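Local atomic coordinates of diguanylate cyclase TpbB (Pseudomonas aeruginosa, PDB entry 4IOB), a protein that catalyses the condensation of two GTP molecules into cyclic-di-GMP with its GGDEF domain, in a signalling system important for biofilm formation. Residues A[15-20]-A[26-31]; A[50-55]-A[108-113]. All coordinates share one frame; numbering follows the deposited sequence.

Contact 1 (A[15-20]-A[26-31]); sequences SRALRD and EQLAVL
Ala17 is the first residue of 15-20 to meet the strand segment 26-31. Its methyl group points at Leu28, with CB 4.1 Å from Leu28 CD2. The carbonyl oxygen of Ala17 lies near the same methyl, 3.6 Å from O to Leu28 CD2. Leu18 follows and contributes more than Ala17. Its CG stands anti to the backbone N (chi1 -154°), which swings CD1 in toward the strand. There CD1 comes to 3.3 Å from Leu28 CD2, and the two leucine side chains cross at about a right angle. Leu28 CD2 also rests over the helix backbone, 3.5 Å from Leu18 CA. This one methyl therefore fills the angle between Ala17 and Leu18. No hydrogen bond joins the segments, and the contact is apolar and buried. Around it, Tyr126 of the neighbouring strand touches both leucines. Helix 133-150 adds Pro133 against Leu18 and Leu136 against Leu28. On the strand side, Leu28 is paired through its backbone with Tyr126. Helix 7-23 thus packs by Ala17 and Leu18 on one face of the central sheet, near the start of strand 27-35, in the alpha/beta core of the GGDEF domain.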
loop_
_atom_site.group_PDB
_atom_site.type_symbol
_atom_site.label_atom_id
_atom_site.label_comp_id
_atom_site.label_asym_id
_atom_site.label_seq_id
_atom_site.Cartn_x
_atom_site.Cartn_y
_atom_site.Cartn_z
ATOM N N SER A 15 -3.612 -15.838 0.031
ATOM C CA SER A 15 -4.050 -17.131 0.543
ATOM C C SER A 15 -2.874 -18.085 0.715
ATOM O O SER A 15 -2.687 -18.672 1.780
ATOM C CB SER A 15 -5.090 -17.751 -0.391
ATOM O OG SER A 15 -6.205 -16.892 -0.555
ATOM N N ARG A 16 -2.084 -18.233 -0.343
ATOM C CA ARG A 16 -0.940 -19.138 -0.335
ATOM C C ARG A 16 0.173 -18.658 0.591
ATOM O O ARG A 16 0.808 -19.460 1.276
ATOM C CB ARG A 16 -0.417 -19.333 -1.759
ATOM C CG ARG A 16 -1.085 -20.480 -2.500
ATOM C CD ARG A 16 -1.711 -20.017 -3.806
ATOM N NE ARG A 16 -0.897 -19.020 -4.493
ATOM C CZ ARG A 16 -1.308 -18.323 -5.548
ATOM N NH1 ARG A 16 -2.526 -18.516 -6.037
ATOM N NH2 ARG A 16 -0.503 -17.434 -6.112
ATOM N N ALA A 17 0.407 -17.350 0.611
ATOM C CA ALA A 17 1.401 -16.771 1.506
ATOM C C ALA A 17 0.987 -16.987 2.957
ATOM O O ALA A 17 1.827 -17.203 3.830
ATOM C CB ALA A 17 1.580 -15.289 1.216
ATOM N N LEU A 18 -0.318 -16.928 3.203
ATOM C CA LEU A 18 -0.856 -17.121 4.543
ATOM C C LEU A 18 -0.618 -18.557 5.002
ATOM O O LEU A 18 -0.228 -18.798 6.145
ATOM C CB LEU A 18 -2.348 -16.785 4.570
ATOM C CG LEU A 18 -2.928 -16.332 5.912
ATOM C CD1 LEU A 18 -2.176 -15.120 6.441
ATOM C CD2 LEU A 18 -4.411 -16.027 5.781
ATOM N N ARG A 19 -0.857 -19.507 4.101
ATOM C CA ARG A 19 -0.572 -20.910 4.370
ATOM C C ARG A 19 0.901 -21.099 4.703
ATOM O O ARG A 19 1.252 -21.532 5.801
ATOM C CB ARG A 19 -0.944 -21.769 3.161
ATOM C CG ARG A 19 -2.399 -22.203 3.128
ATOM C CD ARG A 19 -2.816 -22.616 1.727
ATOM N NE ARG A 19 -3.904 -23.589 1.747
ATOM C CZ ARG A 19 -4.753 -23.781 0.744
ATOM N NH1 ARG A 19 -4.651 -23.055 -0.363
ATOM N NH2 ARG A 19 -5.712 -24.691 0.850
ATOM N N ASP A 20 1.761 -20.774 3.743
ATOM C CA ASP A 20 3.201 -20.862 3.942
ATOM C C ASP A 20 3.583 -20.347 5.325
ATOM O O ASP A 20 4.344 -20.989 6.050
ATOM C CB ASP A 20 3.937 -20.067 2.861
ATOM C CG ASP A 20 5.445 -20.169 2.987
ATOM O OD1 ASP A 20 5.921 -20.889 3.888
ATOM O OD2 ASP A 20 6.153 -19.527 2.183
ATOM N N GLU A 26 6.121 -18.304 10.611
ATOM C CA GLU A 26 6.537 -17.063 9.974
ATOM C C GLU A 26 5.450 -16.004 10.127
ATOM O O GLU A 26 4.341 -16.301 10.572
ATOM C CB GLU A 26 6.809 -17.303 8.488
ATOM N N GLN A 27 5.770 -14.770 9.752
ATOM C CA GLN A 27 4.795 -13.688 9.786
ATOM C C GLN A 27 4.673 -13.011 8.428
ATOM O O GLN A 27 5.642 -12.935 7.671
ATOM C CB GLN A 27 5.165 -12.655 10.853
ATOM C CG GLN A 27 5.140 -13.196 12.272
ATOM C CD GLN A 27 5.044 -12.099 13.314
ATOM O OE1 GLN A 27 5.353 -10.937 13.041
ATOM N NE2 GLN A 27 4.611 -12.461 14.516
ATOM N N LEU A 28 3.475 -12.526 8.121
ATOM C CA LEU A 28 3.245 -11.788 6.886
ATOM C C LEU A 28 2.396 -10.558 7.169
ATOM O O LEU A 28 1.625 -10.533 8.129
ATOM C CB LEU A 28 2.570 -12.676 5.837
ATOM C CG LEU A 28 1.080 -12.974 6.014
ATOM C CD1 LEU A 28 0.258 -11.707 5.831
ATOM C CD2 LEU A 28 0.638 -14.042 5.025
ATOM N N ALA A 29 2.543 -9.536 6.335
ATOM C CA ALA A 29 1.809 -8.295 6.525
ATOM C C ALA A 29 1.126 -7.841 5.242
ATOM O O ALA A 29 1.609 -8.097 4.138
ATOM C CB ALA A 29 2.734 -7.207 7.048
ATOM N N VAL A 30 -0.010 -7.172 5.400
ATOM C CA VAL A 30 -0.705 -6.560 4.281
ATOM C C VAL A 30 -0.763 -5.056 4.501
ATOM O O VAL A 30 -1.299 -4.585 5.507
ATOM C CB VAL A 30 -2.137 -7.103 4.134
ATOM C CG1 VAL A 30 -2.920 -6.266 3.134
ATOM C CG2 VAL A 30 -2.110 -8.564 3.716
ATOM N N LEU A 31 -0.195 -4.307 3.563
ATOM C CA LEU A 31 -0.205 -2.854 3.632
ATOM C C LEU A 31 -1.157 -2.279 2.594
ATOM O O LEU A 31 -1.166 -2.707 1.441
ATOM C CB LEU A 31 1.196 -2.293 3.390
ATOM C CG LEU A 31 2.204 -2.293 4.537
ATOM C CD1 LEU A 31 2.368 -3.683 5.130
ATOM C CD2 LEU A 31 3.535 -1.743 4.045
#

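Contact 2 (A[50-55]-A[108-113]); sequences GDTVLV and RLSDGS
Helical residues 50-55 face a type I turn from Leu109 to Gly112, and the backbones come nearest at Thr52 and Leu109, with 6.9 Å between their CA atoms. Leu109 does most of the reaching from the turn. Its CG is anti to the carbonyl carbon (chi1 -70°), and its CD2 methyl comes up to the helix. That methyl lies 4.0 Å from Thr52 CG2 and also faces Thr52 CB. The Thr52 and Leu109 side chains cross obliquely. A second, looser touch runs from Leu109 CD2 to Val53 CG2, at 4.3 Å. Leu45 of helix 38-45 also touches Leu109. The turn closes a small two-stranded hairpin of the GGDEF domain, 107-108 with 114-115, and meets helix 47-62 through its first residues, Leu109 and Ser110. On the helix, Val53 lies close to the magnesium-binding Ser35. Leu109 N bonds to Ser113 O across the neck of the turn, while the Gly112 N bond to Leu109 O is weak. Asp111 folds back as an Asx turn. Its OD1 accepts from Ser113 N at 3.0 Å, and the N-H meets it nearly along the carboxylate C-O direction with an angle of 158° at the hydrogen. At the outer side, Ser110 OG stands 4.2 Å from Thr52 OG1, with no hydrogen bond between them. Thr52 OG1 instead makes a weak bond to Ala48 O, one turn back in its own helix.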
loop_
_atom_site.group_PDB
_atom_site.type_symbol
_atom_site.label_atom_id
_atom_site.label_comp_id
_atom_site.label_asym_id
_atom_site.label_seq_id
_atom_site.Cartn_x
_atom_site.Cartn_y
_atom_site.Cartn_z
ATOM N N GLY A 50 -3.701 12.583 -13.115
ATOM C CA GLY A 50 -3.896 11.607 -12.050
ATOM C C GLY A 50 -3.214 10.293 -12.374
ATOM O O GLY A 50 -2.557 9.695 -11.521
ATOM N N ASP A 51 -3.370 9.844 -13.615
ATOM C CA ASP A 51 -2.734 8.615 -14.070
ATOM C C ASP A 51 -1.219 8.714 -13.946
ATOM O O ASP A 51 -0.585 7.877 -13.303
ATOM C CB ASP A 51 -3.126 8.315 -15.518
ATOM C CG ASP A 51 -4.617 8.102 -15.684
ATOM O OD1 ASP A 51 -5.307 7.895 -14.663
ATOM O OD2 ASP A 51 -5.102 8.140 -16.836
ATOM N N THR A 52 -0.644 9.741 -14.563
ATOM C CA THR A 52 0.795 9.951 -14.503
ATOM C C THR A 52 1.292 9.846 -13.065
ATOM O O THR A 52 2.393 9.361 -12.812
ATOM C CB THR A 52 1.193 11.321 -15.083
ATOM O OG1 THR A 52 0.728 11.424 -16.434
ATOM C CG2 THR A 52 2.704 11.490 -15.060
ATOM N N VAL A 53 0.469 10.303 -12.125
ATOM C CA VAL A 53 0.819 10.240 -10.712
ATOM C C VAL A 53 0.754 8.807 -10.194
ATOM O O VAL A 53 1.656 8.352 -9.490
ATOM C CB VAL A 53 -0.097 11.136 -9.858
ATOM C CG1 VAL A 53 0.196 10.936 -8.379
ATOM C CG2 VAL A 53 0.077 12.595 -10.250
ATOM N N LEU A 54 -0.315 8.099 -10.545
ATOM C CA LEU A 54 -0.462 6.702 -10.154
ATOM C C LEU A 54 0.719 5.878 -10.650
ATOM O O LEU A 54 1.336 5.136 -9.885
ATOM C CB LEU A 54 -1.771 6.121 -10.693
ATOM C CG LEU A 54 -3.063 6.635 -10.055
ATOM C CD1 LEU A 54 -4.270 5.916 -10.636
ATOM C CD2 LEU A 54 -3.014 6.470 -8.543
ATOM N N VAL A 55 1.030 6.013 -11.935
ATOM C CA VAL A 55 2.160 5.308 -12.526
ATOM C C VAL A 55 3.424 5.566 -11.716
ATOM O O VAL A 55 4.103 4.630 -11.291
ATOM C CB VAL A 55 2.395 5.741 -13.985
ATOM C CG1 VAL A 55 3.615 5.035 -14.557
ATOM C CG2 VAL A 55 1.162 5.457 -14.829
ATOM N N ARG A 108 7.308 14.954 -11.186
ATOM C CA ARG A 108 7.378 15.763 -12.395
ATOM C C ARG A 108 6.362 15.279 -13.422
ATOM O O ARG A 108 6.422 14.136 -13.873
ATOM C CB ARG A 108 8.785 15.696 -12.989
ATOM C CG ARG A 108 9.897 15.878 -11.970
ATOM N N LEU A 109 5.427 16.150 -13.789
ATOM C CA LEU A 109 4.418 15.804 -14.785
ATOM C C LEU A 109 4.991 15.863 -16.198
ATOM O O LEU A 109 6.165 16.180 -16.387
ATOM C CB LEU A 109 3.194 16.713 -14.659
ATOM C CG LEU A 109 2.326 16.491 -13.418
ATOM C CD1 LEU A 109 1.173 17.482 -13.380
ATOM C CD2 LEU A 109 1.810 15.061 -13.375
ATOM N N SER A 110 4.155 15.559 -17.185
ATOM C CA SER A 110 4.601 15.484 -18.573
ATOM C C SER A 110 4.901 16.854 -19.176
ATOM O O SER A 110 5.597 16.952 -20.187
ATOM C CB SER A 110 3.563 14.756 -19.429
ATOM O OG SER A 110 3.377 13.424 -18.982
ATOM N N ASP A 111 4.376 17.907 -18.557
ATOM C CA ASP A 111 4.542 19.258 -19.089
ATOM C C ASP A 111 5.420 20.136 -18.201
ATOM O O ASP A 111 5.378 21.362 -18.294
ATOM C CB ASP A 111 3.180 19.921 -19.308
ATOM C CG ASP A 111 2.398 20.087 -18.020
ATOM O OD1 ASP A 111 2.989 19.900 -16.935
ATOM O OD2 ASP A 111 1.193 20.407 -18.092
ATOM N N GLY A 112 6.214 19.503 -17.343
ATOM C CA GLY A 112 7.140 20.230 -16.483
ATOM C C GLY A 112 6.565 20.582 -15.124
ATOM O O GLY A 112 7.304 20.888 -14.190
ATOM N N SER A 113 5.241 20.541 -15.013
ATOM C CA SER A 113 4.576 20.849 -13.752
ATOM C C SER A 113 4.900 19.800 -12.692
ATOM O O SER A 113 5.020 18.613 -12.996
ATOM C CB SER A 113 3.062 20.952 -13.951
ATOM O OG SER A 113 2.532 19.751 -14.486
#

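How the contacts relate
Contact 1 is buried, while contact 2 is only partly buried and reaches the surface. They share no helix or strand. Contact 1 joins helix 7-23 to a strand of the central sheet, whereas contact 2 joins helix 47-62 to a hairpin turn. Their centres are 33 Å apart, on opposite sides of the chain's centre. Both rest on leucine methyls without hydrogen bonds between segments. In contact 1 the polar neighbour is a backbone carbonyl; in contact 2 the hydroxyls of Thr52 and Ser110 lie beside the apolar touch. Contact 1 lies away from the magnesium site. Contact 2 is nearer: the side chain of Val53 is about 5 Å from that of Ser35 and about 7 Å from that of Asp77.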